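Topoisomerase I-like protein (Leishmania donovani, PDB 2B9S) probably relaxes supercoiled DNA by nicking and resealing one strand, as other type IB topoisomerases do, and forms part of a heterodimeric enzyme. Local coordinates at residues Ala275-Ala280 against Asp362-Thr367; Val321-Leu326 against Asn335-Leu340. All coordinates share one frame; numbering follows the deposited sequence.

Interaction 1: Ala275-Ala280 against Asp362-Thr367; sequences AQRAVA and DQLNPT
Gln276 and Leu364 join the first half of helix 272-287 to the loop that leads into helix 366-373, a helix-to-loop contact inside the catalytic core of this type IB topoisomerase. Along the loop, Asp362 comes first: its OD1 accepts a weak hydrogen bond from Gln276 NE2 at 3.4 Å, and Lys354 forms a long, weak ion pair with the same carboxylate. Asp362 OD2 takes Gln363 NE2 at 2.9 Å from well above the carboxylate plane. Gln363 matters more through its main chain. Gln363 N donates to Gln276 OE1 over 2.9 Å, in the plane of the amide and on a lone pair, although the N-H...O angle of 142° is bent. Glutamine suits position 276 because one amide both accepts from the loop backbone and donates to a carboxylate; the chain runs extended beyond CG (chi2 -172°), carrying that amide from the buried helix face to the loop. The carbonyl of Gln363 is bonded in turn by His273, near the start of the same helix. Leu364 then turns inward, its two methyls dividing the work. With Leu364 CG anti to the backbone N (chi1 174°), Leu364 CD1 packs 3.9 Å from Arg277 CG, while the arginine's charged end leads away. The small side chain of Ala280 lets the other methyl come close: Leu364 CD2 lies 3.2 Å from Ala280 CB, a doubtful value, tighter than usual carbon packing. Leu369 of the following helix packs on both residues. Asn365 occupies the N-cap position of that helix, and its backbone N is hydrogen-bonded to Gln368 OE1.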
loop_
_atom_site.group_PDB
_atom_site.type_symbol
_atom_site.label_atom_id
_atom_site.label_comp_id
_atom_site.label_asym_id
_atom_site.label_seq_id
_atom_site.Cartn_x
_atom_site.Cartn_y
_atom_site.Cartn_z
ATOM N N ALA D 275 -23.930 0.225 -21.049
ATOM C CA ALA D 275 -23.872 1.689 -20.944
ATOM C C ALA D 275 -23.140 2.146 -19.680
ATOM O O ALA D 275 -22.369 3.107 -19.727
ATOM C CB ALA D 275 -25.271 2.303 -21.006
ATOM N N GLN D 276 -23.401 1.451 -18.569
ATOM C CA GLN D 276 -22.717 1.674 -17.284
ATOM C C GLN D 276 -21.225 1.338 -17.370
ATOM O O GLN D 276 -20.379 2.135 -16.935
ATOM C CB GLN D 276 -23.379 0.865 -16.155
ATOM C CG GLN D 276 -24.698 1.451 -15.677
ATOM C CD GLN D 276 -25.264 0.775 -14.448
ATOM O OE1 GLN D 276 -24.694 -0.164 -13.913
ATOM N NE2 GLN D 276 -26.398 1.255 -13.997
ATOM N N ARG D 277 -20.930 0.158 -17.932
ATOM C CA ARG D 277 -19.555 -0.272 -18.261
ATOM C C ARG D 277 -18.776 0.793 -19.050
ATOM O O ARG D 277 -17.598 1.050 -18.751
ATOM C CB ARG D 277 -19.568 -1.602 -19.023
ATOM C CG ARG D 277 -18.212 -2.315 -19.089
ATOM C CD ARG D 277 -18.349 -3.686 -19.749
ATOM N NE ARG D 277 -18.746 -3.563 -21.160
ATOM C CZ ARG D 277 -19.145 -4.569 -21.938
ATOM N NH1 ARG D 277 -19.224 -5.817 -21.473
ATOM N NH2 ARG D 277 -19.469 -4.314 -23.197
ATOM N N ALA D 278 -19.449 1.423 -20.022
ATOM C CA ALA D 278 -18.889 2.515 -20.851
ATOM C C ALA D 278 -18.520 3.784 -20.080
ATOM O O ALA D 278 -17.457 4.365 -20.300
ATOM C CB ALA D 278 -19.862 2.859 -21.987
ATOM N N VAL D 279 -19.410 4.236 -19.199
ATOM C CA VAL D 279 -19.143 5.431 -18.381
ATOM C C VAL D 279 -18.025 5.153 -17.360
ATOM O O VAL D 279 -17.195 6.031 -17.069
ATOM C CB VAL D 279 -20.451 5.957 -17.717
ATOM C CG1 VAL D 279 -20.203 7.156 -16.824
ATOM C CG2 VAL D 279 -21.484 6.317 -18.803
ATOM N N ALA D 280 -17.985 3.921 -16.846
ATOM C CA ALA D 280 -16.961 3.533 -15.877
ATOM C C ALA D 280 -15.604 3.520 -16.546
ATOM O O ALA D 280 -14.630 4.077 -16.007
ATOM C CB ALA D 280 -17.279 2.185 -15.243
ATOM N N ASP D 362 -24.944 0.180 -10.378
ATOM C CA ASP D 362 -25.518 -0.999 -9.722
ATOM C C ASP D 362 -25.495 -2.295 -10.563
ATOM O O ASP D 362 -25.593 -3.398 -10.026
ATOM C CB ASP D 362 -26.941 -0.690 -9.208
ATOM C CG ASP D 362 -27.996 -0.635 -10.321
ATOM O OD1 ASP D 362 -27.956 0.276 -11.197
ATOM O OD2 ASP D 362 -28.893 -1.511 -10.281
ATOM N N GLN D 363 -25.346 -2.134 -11.876
ATOM C CA GLN D 363 -25.305 -3.247 -12.821
ATOM C C GLN D 363 -23.881 -3.512 -13.363
ATOM O O GLN D 363 -23.723 -4.196 -14.375
ATOM C CB GLN D 363 -26.299 -2.981 -13.969
ATOM C CG GLN D 363 -27.779 -2.889 -13.518
ATOM C CD GLN D 363 -28.262 -4.157 -12.830
ATOM O OE1 GLN D 363 -28.082 -5.252 -13.355
ATOM N NE2 GLN D 363 -28.879 -4.014 -11.653
ATOM N N LEU D 364 -22.866 -2.972 -12.688
ATOM C CA LEU D 364 -21.451 -3.152 -13.072
ATOM C C LEU D 364 -20.523 -3.484 -11.877
ATOM O O LEU D 364 -20.463 -2.726 -10.903
ATOM C CB LEU D 364 -20.921 -1.874 -13.760
ATOM C CG LEU D 364 -19.418 -1.833 -14.109
ATOM C CD1 LEU D 364 -19.065 -2.755 -15.302
ATOM C CD2 LEU D 364 -18.956 -0.424 -14.367
ATOM N N ASN D 365 -19.784 -4.583 -11.961
ATOM C CA ASN D 365 -18.722 -4.851 -10.975
ATOM C C ASN D 365 -17.320 -4.897 -11.617
ATOM O O ASN D 365 -17.218 -4.960 -12.834
ATOM C CB ASN D 365 -19.031 -6.102 -10.111
ATOM C CG ASN D 365 -18.973 -7.389 -10.896
ATOM O OD1 ASN D 365 -18.040 -7.622 -11.681
ATOM N ND2 ASN D 365 -19.969 -8.249 -10.689
ATOM N N PRO D 366 -16.240 -4.802 -10.805
ATOM C CA PRO D 366 -14.876 -4.796 -11.374
ATOM C C PRO D 366 -14.524 -6.016 -12.236
ATOM O O PRO D 366 -13.825 -5.875 -13.230
ATOM C CB PRO D 366 -13.990 -4.702 -10.124
ATOM C CG PRO D 366 -14.866 -3.958 -9.122
ATOM C CD PRO D 366 -16.197 -4.622 -9.335
ATOM N N THR D 367 -15.022 -7.190 -11.861
ATOM C CA THR D 367 -14.840 -8.431 -12.629
ATOM C C THR D 367 -15.330 -8.325 -14.084
ATOM O O THR D 367 -14.646 -8.752 -15.005
ATOM C CB THR D 367 -15.532 -9.606 -11.906
ATOM O OG1 THR D 367 -14.681 -10.063 -10.858
ATOM C CG2 THR D 367 -15.797 -10.763 -12.834
#

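Interaction 2: Val321-Leu326 against Asn335-Leu340; sequences VRFDFL and NDVAVL
A beta hairpin supplies this contact: strands 320-326 and 332-338 run antiparallel, their short segments at 151° to each other, as two members of a three-stranded sheet. Two hydrogen-bonded pairs flank a non-hydrogen-bonded one. In the first, Val321 N meets Val337 O and Val337 N meets Val321 O, both at 2.7 Å; in the other, Phe323 N reaches Asn335 O at 2.8 Å and Asn335 N returns a longer bond to Phe323 O, 3.2 Å. Between them Arg322 and Asp336 project from one face and lie side by side. With the arginine chain bent at chi3 (-68°), its guanidinium turns its side edge to the carboxylate, the planes only 15° apart. Arg322 NE grips Asp336 OD2 at 2.9 Å and Arg322 NH2 grips Asp336 OD1 at 3.0 Å, each on the syn side, so this two-point salt bridge fixes the rotation of both groups at a partly exposed surface. The face of Val321, Phe323 and Val337 is largely apolar, with Asn335 the polar member at one end, as suits strands laid on helix 272-287. Val337 CG2 rests obliquely against the Phe323 ring, 3.8 Å from Phe323 CD2, and Phe283 of that helix meets the same ring edge-to-face. Beyond the paired region, Val339 CG2 comes within 3.8 Å of Val321 CG2. The charged pair projects from one face and mostly branched or aromatic side chains point toward helix 272-287, as in an amphipathic antiparallel beta hairpin.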
loop_
_atom_site.group_PDB
_atom_site.type_symbol
_atom_site.label_atom_id
_atom_site.label_comp_id
_atom_site.label_asym_id
_atom_site.label_seq_id
_atom_site.Cartn_x
_atom_site.Cartn_y
_atom_site.Cartn_z
ATOM N N VAL D 321 -19.591 17.708 -13.925
ATOM C CA VAL D 321 -19.817 16.817 -12.794
ATOM C C VAL D 321 -18.855 17.192 -11.678
ATOM O O VAL D 321 -17.656 17.256 -11.887
ATOM C CB VAL D 321 -19.647 15.332 -13.157
ATOM C CG1 VAL D 321 -20.245 14.436 -12.058
ATOM C CG2 VAL D 321 -20.319 15.021 -14.468
ATOM N N ARG D 322 -19.410 17.496 -10.509
ATOM C CA ARG D 322 -18.653 17.645 -9.274
ATOM C C ARG D 322 -18.579 16.305 -8.508
ATOM O O ARG D 322 -19.593 15.830 -7.965
ATOM C CB ARG D 322 -19.304 18.695 -8.387
ATOM C CG ARG D 322 -18.555 18.951 -7.108
ATOM C CD ARG D 322 -19.009 20.236 -6.468
ATOM N NE ARG D 322 -18.611 21.402 -7.257
ATOM C CZ ARG D 322 -19.060 22.648 -7.066
ATOM N NH1 ARG D 322 -19.939 22.919 -6.108
ATOM N NH2 ARG D 322 -18.632 23.632 -7.853
ATOM N N PHE D 323 -17.374 15.727 -8.477
ATOM C CA PHE D 323 -17.034 14.538 -7.673
ATOM C C PHE D 323 -16.613 14.940 -6.252
ATOM O O PHE D 323 -15.819 15.858 -6.077
ATOM C CB PHE D 323 -15.861 13.790 -8.320
ATOM C CG PHE D 323 -16.198 13.115 -9.624
ATOM C CD1 PHE D 323 -16.491 11.758 -9.658
ATOM C CD2 PHE D 323 -16.207 13.833 -10.818
ATOM C CE1 PHE D 323 -16.795 11.120 -10.852
ATOM C CE2 PHE D 323 -16.514 13.209 -12.010
ATOM C CZ PHE D 323 -16.814 11.852 -12.031
ATOM N N ASP D 324 -17.133 14.260 -5.237
ATOM C CA ASP D 324 -16.624 14.444 -3.866
ATOM C C ASP D 324 -16.754 13.148 -3.073
ATOM O O ASP D 324 -17.857 12.735 -2.689
ATOM C CB ASP D 324 -17.337 15.600 -3.161
ATOM C CG ASP D 324 -16.723 15.951 -1.807
ATOM O OD1 ASP D 324 -15.725 15.322 -1.363
ATOM O OD2 ASP D 324 -17.259 16.879 -1.175
ATOM N N PHE D 325 -15.628 12.481 -2.856
ATOM C CA PHE D 325 -15.664 11.158 -2.215
ATOM C C PHE D 325 -14.340 10.791 -1.577
ATOM O O PHE D 325 -13.286 11.317 -1.958
ATOM C CB PHE D 325 -16.118 10.076 -3.222
ATOM C CG PHE D 325 -15.134 9.811 -4.333
ATOM C CD1 PHE D 325 -14.037 8.964 -4.129
ATOM C CD2 PHE D 325 -15.310 10.390 -5.596
ATOM C CE1 PHE D 325 -13.104 8.706 -5.175
ATOM C CE2 PHE D 325 -14.393 10.160 -6.645
ATOM C CZ PHE D 325 -13.287 9.305 -6.433
ATOM N N LEU D 326 -14.385 9.877 -0.613
ATOM C CA LEU D 326 -13.161 9.325 -0.026
ATOM C C LEU D 326 -12.768 8.089 -0.818
ATOM O O LEU D 326 -13.577 7.162 -1.003
ATOM C CB LEU D 326 -13.350 9.001 1.472
ATOM C CG LEU D 326 -13.807 10.156 2.392
ATOM C CD1 LEU D 326 -14.004 9.649 3.810
ATOM C CD2 LEU D 326 -12.840 11.361 2.391
ATOM N N ASN D 335 -13.180 17.122 -7.418
ATOM C CA ASN D 335 -12.926 17.556 -8.781
ATOM C C ASN D 335 -14.198 17.944 -9.502
ATOM O O ASN D 335 -15.194 17.209 -9.452
ATOM C CB ASN D 335 -12.201 16.462 -9.581
ATOM C CG ASN D 335 -11.424 17.017 -10.778
ATOM O OD1 ASN D 335 -11.237 18.235 -10.915
ATOM N ND2 ASN D 335 -10.953 16.121 -11.638
ATOM N N ASP D 336 -14.150 19.098 -10.175
ATOM C CA ASP D 336 -15.196 19.512 -11.123
ATOM C C ASP D 336 -14.746 19.156 -12.522
ATOM O O ASP D 336 -13.693 19.613 -12.966
ATOM C CB ASP D 336 -15.454 21.012 -11.034
ATOM C CG ASP D 336 -16.122 21.411 -9.744
ATOM O OD1 ASP D 336 -16.341 22.623 -9.558
ATOM O OD2 ASP D 336 -16.436 20.527 -8.916
ATOM N N VAL D 337 -15.531 18.325 -13.199
ATOM C CA VAL D 337 -15.125 17.728 -14.464
ATOM C C VAL D 337 -16.162 18.015 -15.542
ATOM O O VAL D 337 -17.350 17.691 -15.377
ATOM C CB VAL D 337 -14.937 16.168 -14.350
ATOM C CG1 VAL D 337 -14.405 15.573 -15.650
ATOM C CG2 VAL D 337 -14.000 15.816 -13.210
ATOM N N ALA D 338 -15.705 18.618 -16.643
ATOM C CA ALA D 338 -16.532 18.839 -17.808
ATOM C C ALA D 338 -16.527 17.563 -18.629
ATOM O O ALA D 338 -15.485 17.148 -19.138
ATOM C CB ALA D 338 -16.000 20.019 -18.620
ATOM N N VAL D 339 -17.678 16.913 -18.731
ATOM C CA VAL D 339 -17.760 15.619 -19.422
ATOM C C VAL D 339 -18.468 15.741 -20.758
ATOM O O VAL D 339 -19.194 16.720 -21.014
ATOM C CB VAL D 339 -18.456 14.507 -18.549
ATOM C CG1 VAL D 339 -17.687 14.266 -17.236
ATOM C CG2 VAL D 339 -19.911 14.849 -18.272
ATOM N N LEU D 340 -18.268 14.730 -21.605
ATOM C CA LEU D 340 -19.063 14.587 -22.819
ATOM C C LEU D 340 -20.554 14.747 -22.484
ATOM O O LEU D 340 -21.010 14.244 -21.457
ATOM C CB LEU D 340 -18.794 13.235 -23.476
ATOM C CG LEU D 340 -17.358 12.957 -23.936
ATOM C CD1 LEU D 340 -17.268 11.615 -24.628
ATOM C CD2 LEU D 340 -16.832 14.083 -24.853
#

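In the fold
Following the chain from the N terminus, of the elements joined here helix 272-287 comes first, and its first half takes part in interaction 1. The chain then forms the three-stranded antiparallel sheet, where strands 320-326 and 332-338 close the short hairpin loop of interaction 2, with eight residues between the segments. Helix 341-351 follows, and the chain returns to 362-367, closing the much longer loop of interaction 1; interaction 2 is therefore nested inside it. The two do not touch: their centres lie 18 Å apart and their nearest atoms about 8 Å. Helix 272-287 links them, holding the loop before helix 366-373 in one and meeting the largely apolar face of the sheet in the other.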